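Local coordinates for protein Exo-beta-1,3-galactanase (Bifidobacterium bifidum, PDB 5FLW) that probably hydrolyses beta-1,3-galactans from the non-reducing chain end, releasing terminal galactose, at residues G6-H11 / T297-T302; G15-L20 / L273-I278; D246-L251 / F261-D266. One frame throughout, in Å; residues are numbered along the deposited sequence.

Contact 1 (G6-H11 / T297-T302); sequences GAFLPH and TYEGTT
The carbonyl oxygen of Glu299 takes two groups of the opposite segment at once. Ala7 N donates to Glu299 O over 2.9 Å in a fairly straight bond (162° at the hydrogen) that arrives from above the carbonyl plane, off the lone pairs, and the CA-H of Gly6 turns to the same acceptor, Gly6 CA lying 3.2 Å from Glu299 O. This is a single beta bridge, and it illustrates how a five-bladed beta-propeller of the family 43 type can bring its chain ends together: the N-terminal arm bonds through Gly6 and Phe8 to Gln280 and Ile278 of the last blade, and the C-terminal tail lies against that arm. Glycine suits both close approaches, and the backbone angles of both residues favour it in any case. A side chain on Gly6 would run into Glu299 O, and one on Gly300, whose CA sits 3.4 Å from Ala7 O, would strike that oxygen. Glu299 then reaches across Phe8 at about a right angle, its CG lodged between backbone N and carbonyl carbon (chi1 73°) and the chain extended beyond. Its OE1 lies 3.5 Å from Phe8 CB, with carboxylate and ring planes 46° apart. Arg4 serves both groups, through a salt bridge to Glu299 OE2 and a cation-pi contact with Phe8. Farther along, the methyl CB of Ala7 rests 4.0 Å from Thr301 O, which accepts a hydrogen bond from Arg267 NH2.

Contact 2 (G15-L20 / L273-I278); sequences GDVAQL and LGNSPI
Gly274 O meets the amide of Gln19 and a methyl of Val17. The amide bond, from Gln19 NE2 at 3.2 Å to Gly274 O, is weak and bent to 135°, and His21 NE2 donates to the same carbonyl oxygen. In Val17, chi1 of 171° sets CG1 3.7 Å from Gly274 O and directs CG2 to the next residue. At Asn275 the side chain bends back to the opposite segment and crosses Val17 at about a right angle, OD1 lying 3.7 Å from Val17 CG2. A water links the two amides: it accepts from Gln19 NE2 and donates to Asn275 OD1 at 2.8 Å, while Asp272 takes Asn275 ND2. Gln19 itself centres an inverse gamma turn in the lead-in to the propeller's first blade, and its OE1 accepts from Lys39 N. Shortening Gln19 to an alanine would probably cost the water its donor and Lys39 N its acceptor, and open a gap beside Gly274, whose oxygen would still have His21. Ser276 closes the 3-10 turn, its OG and N both reaching Leu273 O from one face of that carbonyl. Past Pro277, Ile278 enters a strand of the fifth blade; its CG2 branch presses on Leu20 O at 3.3 Å.

Contact 3 (D246-L251 / F261-D266); sequences DIVVPL and FLFIGD
Five backbone hydrogen bonds join strand 246-250 to strand 261-266, an antiparallel hairpin in the fifth blade of the propeller. The straightest runs from Ile264 N to Ile247 O, 3.0 Å long and 178° at the hydrogen. Val249 and Leu262 exchange a mutual pair of bonds, each 2.9 Å between N of one residue and O of the other. At the end near Asp246 the pattern changes into a classic beta bulge: Asp246 N and Ile247 N both donate to Ile264 O, two bonds gripping one acceptor in its carbonyl plane. Side chains then sort to the two faces. On one, Ile247 CG2 lies 3.9 Å from Ile264 CB, the two side chains pointing the same way, and Val249 accompanies Leu262 likewise, with both methyls of Leu251 slanting across Leu262 CB. On the other, Phe261 sets its ring against Pro250, CE2 3.6 Å from Pro250 CB; CG lies beside the backbone N (chi1 -62°), which turns the ring to the proline. Val248 spreads its branches, CG1 near Phe261 CB and CG2 near the ring of Phe263. Beyond this first shell, Leu25 of strand 24-28 meets Ile247 and Val249, whereas Ile194 of strand 191-196 meets Val248, Pro250 and Phe261, placing the hairpin between the neighbouring blades. Beside the bulge, Asp246 OD1 and Asp266 OD2 stand 3.5 Å apart, their carboxylate planes 79° from each other. Arg83 forms a salt bridge with Asp246 OD1 and Gly22 N donates to Asp266 OD1, partners likely to offset the crowding of two acidic groups in a buried place.

In the fold
Burial grows from contact 1 inward, and only contact 3 lies wholly within one blade. Contact 3, its centre about 9 Å from that of the chain, is buried strand pairing, regular backbone bonds backed by apolar side chains. Contact 2, its centre about 16 Å out, is also buried, yet it joins loops through one weak amide bond, a water and methyl packing. Contact 1, centred about 20 Å out and only partly buried, joins the chain ends by a single bridge, with Arg4 beside it pairing with Glu299. Neighbours share elements: Phe8 O and Pro10 O probably accept from Ile278 N and Ala18 N, joining contacts 1 and 2, while Ile278 packs on Gly265 O and Leu20 O comes near Asp266 OD1.

Contact 1 (G6-H11 / T297-T302)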
# COMPACT_ATOMS: atom_id res chain seq x y z
N GLY A 6 -13.65 8.70 -8.72
CA GLY A 6 -13.26 10.10 -8.64
C GLY A 6 -12.46 10.38 -7.39
O GLY A 6 -11.78 9.49 -6.84
N ALA A 7 -12.52 11.63 -6.92
CA ALA A 7 -11.83 12.09 -5.73
C ALA A 7 -12.89 12.42 -4.68
O ALA A 7 -13.86 13.14 -4.97
CB ALA A 7 -11.00 13.34 -6.05
N PHE A 8 -12.73 11.87 -3.47
CA PHE A 8 -13.74 12.06 -2.44
C PHE A 8 -13.17 11.65 -1.09
O PHE A 8 -12.16 10.92 -0.99
CB PHE A 8 -15.03 11.27 -2.72
CG PHE A 8 -14.80 9.81 -3.03
CD1 PHE A 8 -14.69 8.88 -2.00
CD2 PHE A 8 -14.67 9.37 -4.35
CE1 PHE A 8 -14.47 7.52 -2.27
CE2 PHE A 8 -14.44 8.01 -4.64
CZ PHE A 8 -14.34 7.09 -3.60
N LEU A 9 -13.85 12.12 -0.04
CA LEU A 9 -13.53 11.71 1.32
C LEU A 9 -14.50 10.60 1.72
O LEU A 9 -15.71 10.85 1.86
CB LEU A 9 -13.64 12.89 2.28
CG LEU A 9 -13.26 12.56 3.73
CD1 LEU A 9 -11.80 12.12 3.82
CD2 LEU A 9 -13.60 13.73 4.67
N PRO A 10 -14.03 9.36 1.89
CA PRO A 10 -14.95 8.26 2.21
C PRO A 10 -15.41 8.31 3.67
O PRO A 10 -14.74 8.85 4.55
CB PRO A 10 -14.11 7.00 1.96
CG PRO A 10 -12.68 7.45 2.19
CD PRO A 10 -12.63 8.90 1.74
N HIS A 11 -16.59 7.71 3.88
CA HIS A 11 -17.23 7.54 5.19
C HIS A 11 -17.59 6.07 5.37
O HIS A 11 -17.77 5.33 4.39
CB HIS A 11 -18.50 8.42 5.34
CG HIS A 11 -18.18 9.89 5.30
ND1 HIS A 11 -17.94 10.55 4.12
CD2 HIS A 11 -17.98 10.79 6.30
CE1 HIS A 11 -17.62 11.81 4.38
NE2 HIS A 11 -17.65 11.98 5.69
N THR A 297 -17.82 11.91 -15.76
CA THR A 297 -18.83 11.43 -14.82
C THR A 297 -18.28 11.21 -13.41
O THR A 297 -19.07 11.02 -12.47
CB THR A 297 -19.43 10.13 -15.34
OG1 THR A 297 -18.42 9.12 -15.36
CG2 THR A 297 -19.98 10.36 -16.74
N TYR A 298 -16.97 11.20 -13.23
CA TYR A 298 -16.40 10.98 -11.90
C TYR A 298 -16.68 12.17 -10.98
O TYR A 298 -16.84 13.31 -11.42
CB TYR A 298 -14.90 10.74 -12.03
CG TYR A 298 -14.52 9.47 -12.77
CD1 TYR A 298 -15.48 8.59 -13.24
CD2 TYR A 298 -13.17 9.15 -12.99
CE1 TYR A 298 -15.14 7.44 -13.92
CE2 TYR A 298 -12.81 7.98 -13.65
CZ TYR A 298 -13.80 7.12 -14.11
OH TYR A 298 -13.45 5.96 -14.78
N GLU A 299 -16.71 11.90 -9.68
CA GLU A 299 -16.91 12.97 -8.70
C GLU A 299 -15.59 13.62 -8.29
O GLU A 299 -14.50 13.08 -8.51
CB GLU A 299 -17.71 12.47 -7.51
CG GLU A 299 -16.96 11.58 -6.59
CD GLU A 299 -17.88 11.06 -5.49
OE1 GLU A 299 -18.01 11.73 -4.46
OE2 GLU A 299 -18.49 9.99 -5.69
N GLY A 300 -15.70 14.80 -7.69
CA GLY A 300 -14.51 15.56 -7.33
C GLY A 300 -13.83 16.13 -8.56
O GLY A 300 -14.36 16.09 -9.67
N THR A 301 -12.61 16.63 -8.37
CA THR A 301 -11.88 17.33 -9.43
C THR A 301 -10.51 16.69 -9.64
O THR A 301 -9.95 16.07 -8.73
CB THR A 301 -11.70 18.83 -9.12
OG1 THR A 301 -11.17 18.99 -7.80
CG2 THR A 301 -13.05 19.54 -9.20
N THR A 302 -10.00 16.84 -10.87
CA THR A 302 -8.71 16.25 -11.25
C THR A 302 -7.54 16.86 -10.50
O THR A 302 -6.47 16.26 -10.42
CB THR A 302 -8.51 16.38 -12.76
OG1 THR A 302 -8.54 17.77 -13.11
CG2 THR A 302 -9.64 15.70 -13.51

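Contact 2 (G15-L20 / L273-I278)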
# COMPACT_ATOMS: atom_id res chain seq x y z
N GLY A 15 -21.14 6.43 10.02
CA GLY A 15 -21.15 7.88 9.94
C GLY A 15 -19.82 8.58 10.20
O GLY A 15 -19.78 9.82 10.22
N ASP A 16 -18.75 7.85 10.48
CA ASP A 16 -17.42 8.45 10.65
C ASP A 16 -16.66 8.54 9.32
O ASP A 16 -16.86 7.72 8.41
CB ASP A 16 -16.64 7.59 11.63
CG ASP A 16 -17.24 7.63 13.03
OD1 ASP A 16 -17.59 8.70 13.57
OD2 ASP A 16 -17.47 6.53 13.57
N VAL A 17 -15.78 9.55 9.21
CA VAL A 17 -14.81 9.50 8.13
C VAL A 17 -14.07 8.15 8.15
O VAL A 17 -13.58 7.73 9.20
CB VAL A 17 -13.84 10.70 8.26
CG1 VAL A 17 -12.67 10.55 7.27
CG2 VAL A 17 -14.61 12.01 8.05
N ALA A 18 -13.98 7.48 6.99
CA ALA A 18 -13.22 6.22 6.89
C ALA A 18 -11.74 6.57 6.72
O ALA A 18 -11.37 7.27 5.77
CB ALA A 18 -13.70 5.34 5.73
N GLN A 19 -10.90 6.09 7.64
CA GLN A 19 -9.46 6.38 7.64
C GLN A 19 -8.74 5.48 6.61
O GLN A 19 -7.89 4.64 6.92
CB GLN A 19 -8.90 6.24 9.05
CG GLN A 19 -9.44 7.27 10.10
CD GLN A 19 -9.10 8.72 9.77
OE1 GLN A 19 -7.96 9.07 9.52
NE2 GLN A 19 -10.12 9.59 9.76
N LEU A 20 -9.12 5.67 5.35
CA LEU A 20 -8.58 4.87 4.25
C LEU A 20 -7.32 5.54 3.69
O LEU A 20 -7.25 5.92 2.51
CB LEU A 20 -9.64 4.62 3.17
CG LEU A 20 -10.80 3.74 3.63
CD1 LEU A 20 -12.01 3.88 2.71
CD2 LEU A 20 -10.40 2.25 3.81
N LEU A 273 -4.64 15.74 8.21
CA LEU A 273 -4.33 14.42 7.64
C LEU A 273 -5.51 13.45 7.73
O LEU A 273 -5.70 12.63 6.81
CB LEU A 273 -3.08 13.85 8.32
CG LEU A 273 -1.78 14.54 7.90
CD1 LEU A 273 -0.64 14.29 8.90
CD2 LEU A 273 -1.42 14.04 6.53
N GLY A 274 -6.28 13.49 8.82
CA GLY A 274 -7.39 12.56 8.96
C GLY A 274 -8.44 12.69 7.88
O GLY A 274 -9.16 11.73 7.58
N ASN A 275 -8.56 13.88 7.26
CA ASN A 275 -9.53 14.17 6.22
C ASN A 275 -8.92 14.18 4.81
O ASN A 275 -9.53 14.72 3.87
CB ASN A 275 -10.28 15.46 6.53
CG ASN A 275 -11.07 15.36 7.82
OD1 ASN A 275 -11.83 14.40 8.01
ND2 ASN A 275 -10.89 16.33 8.73
N SER A 276 -7.74 13.56 4.63
CA SER A 276 -7.14 13.41 3.31
C SER A 276 -8.06 12.58 2.43
O SER A 276 -8.36 11.42 2.78
CB SER A 276 -5.81 12.65 3.44
OG SER A 276 -4.88 13.42 4.17
N PRO A 277 -8.48 13.09 1.27
CA PRO A 277 -9.32 12.29 0.37
C PRO A 277 -8.53 11.16 -0.28
O PRO A 277 -7.30 11.02 -0.13
CB PRO A 277 -9.77 13.31 -0.70
CG PRO A 277 -9.57 14.63 -0.09
CD PRO A 277 -8.38 14.50 0.83
N ILE A 278 -9.26 10.33 -1.04
CA ILE A 278 -8.66 9.33 -1.92
C ILE A 278 -9.12 9.61 -3.35
O ILE A 278 -10.16 10.25 -3.60
CB ILE A 278 -8.99 7.86 -1.53
CG1 ILE A 278 -10.50 7.59 -1.65
CG2 ILE A 278 -8.45 7.55 -0.11
CD1 ILE A 278 -10.90 6.14 -1.41
O HOH W 1 -10.79 12.72 10.05

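Contact 3 (D246-L251 / F261-D266)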
# COMPACT_ATOMS: atom_id res chain seq x y z
N ASP A 246 -1.36 4.44 -4.04
CA ASP A 246 -1.28 3.63 -2.84
C ASP A 246 -1.36 2.16 -3.15
O ASP A 246 -0.57 1.38 -2.62
CB ASP A 246 -2.40 3.98 -1.86
CG ASP A 246 -2.35 3.08 -0.66
OD1 ASP A 246 -1.48 3.36 0.20
OD2 ASP A 246 -3.11 2.08 -0.62
N ILE A 247 -2.33 1.75 -3.97
CA ILE A 247 -2.55 0.34 -4.25
C ILE A 247 -3.29 0.20 -5.57
O ILE A 247 -4.07 1.07 -5.96
CB ILE A 247 -3.30 -0.34 -3.07
CG1 ILE A 247 -3.23 -1.88 -3.20
CG2 ILE A 247 -4.74 0.21 -2.93
CD1 ILE A 247 -3.52 -2.59 -1.89
N VAL A 248 -2.99 -0.89 -6.29
CA VAL A 248 -3.76 -1.38 -7.43
C VAL A 248 -4.19 -2.81 -7.07
O VAL A 248 -3.36 -3.60 -6.60
CB VAL A 248 -2.92 -1.34 -8.73
CG1 VAL A 248 -3.67 -1.99 -9.90
CG2 VAL A 248 -2.50 0.08 -9.07
N VAL A 249 -5.48 -3.12 -7.24
CA VAL A 249 -5.95 -4.49 -6.98
C VAL A 249 -6.67 -5.08 -8.19
O VAL A 249 -7.39 -4.36 -8.90
CB VAL A 249 -6.82 -4.61 -5.71
CG1 VAL A 249 -5.97 -4.37 -4.45
CG2 VAL A 249 -8.05 -3.71 -5.80
N PRO A 250 -6.50 -6.38 -8.45
CA PRO A 250 -7.36 -7.07 -9.42
C PRO A 250 -8.74 -7.34 -8.80
O PRO A 250 -8.86 -7.66 -7.61
CB PRO A 250 -6.60 -8.38 -9.69
CG PRO A 250 -5.80 -8.64 -8.43
CD PRO A 250 -5.52 -7.28 -7.80
N LEU A 251 -9.79 -7.19 -9.61
CA LEU A 251 -11.16 -7.34 -9.12
C LEU A 251 -11.85 -8.64 -9.51
O LEU A 251 -12.86 -9.00 -8.89
CB LEU A 251 -12.01 -6.14 -9.56
CG LEU A 251 -11.54 -4.77 -9.06
CD1 LEU A 251 -12.30 -3.70 -9.77
CD2 LEU A 251 -11.72 -4.62 -7.58
N PHE A 261 -9.27 -3.83 -12.84
CA PHE A 261 -8.35 -3.42 -11.78
C PHE A 261 -8.84 -2.10 -11.22
O PHE A 261 -9.40 -1.26 -11.95
CB PHE A 261 -6.92 -3.29 -12.31
CG PHE A 261 -6.35 -4.58 -12.84
CD1 PHE A 261 -6.55 -4.96 -14.17
CD2 PHE A 261 -5.62 -5.42 -12.01
CE1 PHE A 261 -6.03 -6.16 -14.65
CE2 PHE A 261 -5.09 -6.60 -12.47
CZ PHE A 261 -5.30 -6.99 -13.80
N LEU A 262 -8.61 -1.92 -9.92
CA LEU A 262 -8.94 -0.70 -9.20
C LEU A 262 -7.65 -0.02 -8.74
O LEU A 262 -6.76 -0.69 -8.20
CB LEU A 262 -9.82 -1.01 -7.98
CG LEU A 262 -10.42 0.21 -7.29
CD1 LEU A 262 -11.46 0.88 -8.18
CD2 LEU A 262 -10.99 -0.18 -5.93
N PHE A 263 -7.55 1.28 -9.01
CA PHE A 263 -6.49 2.16 -8.51
C PHE A 263 -7.04 2.98 -7.34
O PHE A 263 -8.10 3.60 -7.46
CB PHE A 263 -6.04 3.11 -9.63
CG PHE A 263 -5.21 4.31 -9.16
CD1 PHE A 263 -5.84 5.49 -8.70
CD2 PHE A 263 -3.81 4.27 -9.22
CE1 PHE A 263 -5.07 6.58 -8.27
CE2 PHE A 263 -3.05 5.36 -8.80
CZ PHE A 263 -3.68 6.52 -8.32
N ILE A 264 -6.30 3.02 -6.22
CA ILE A 264 -6.55 3.96 -5.13
C ILE A 264 -5.27 4.75 -4.88
O ILE A 264 -4.18 4.17 -4.76
CB ILE A 264 -7.07 3.25 -3.86
CG1 ILE A 264 -8.50 2.74 -4.11
CG2 ILE A 264 -7.01 4.20 -2.65
CD1 ILE A 264 -9.06 1.84 -3.04
N GLY A 265 -5.40 6.09 -4.86
CA GLY A 265 -4.31 6.97 -4.48
C GLY A 265 -4.76 7.89 -3.37
O GLY A 265 -5.94 8.15 -3.19
N ASP A 266 -3.78 8.38 -2.60
CA ASP A 266 -4.03 9.30 -1.49
C ASP A 266 -3.83 10.74 -1.93
O ASP A 266 -2.85 11.06 -2.60
CB ASP A 266 -3.08 9.01 -0.31
CG ASP A 266 -3.37 7.68 0.36
OD1 ASP A 266 -4.40 7.57 1.04
OD2 ASP A 266 -2.58 6.73 0.18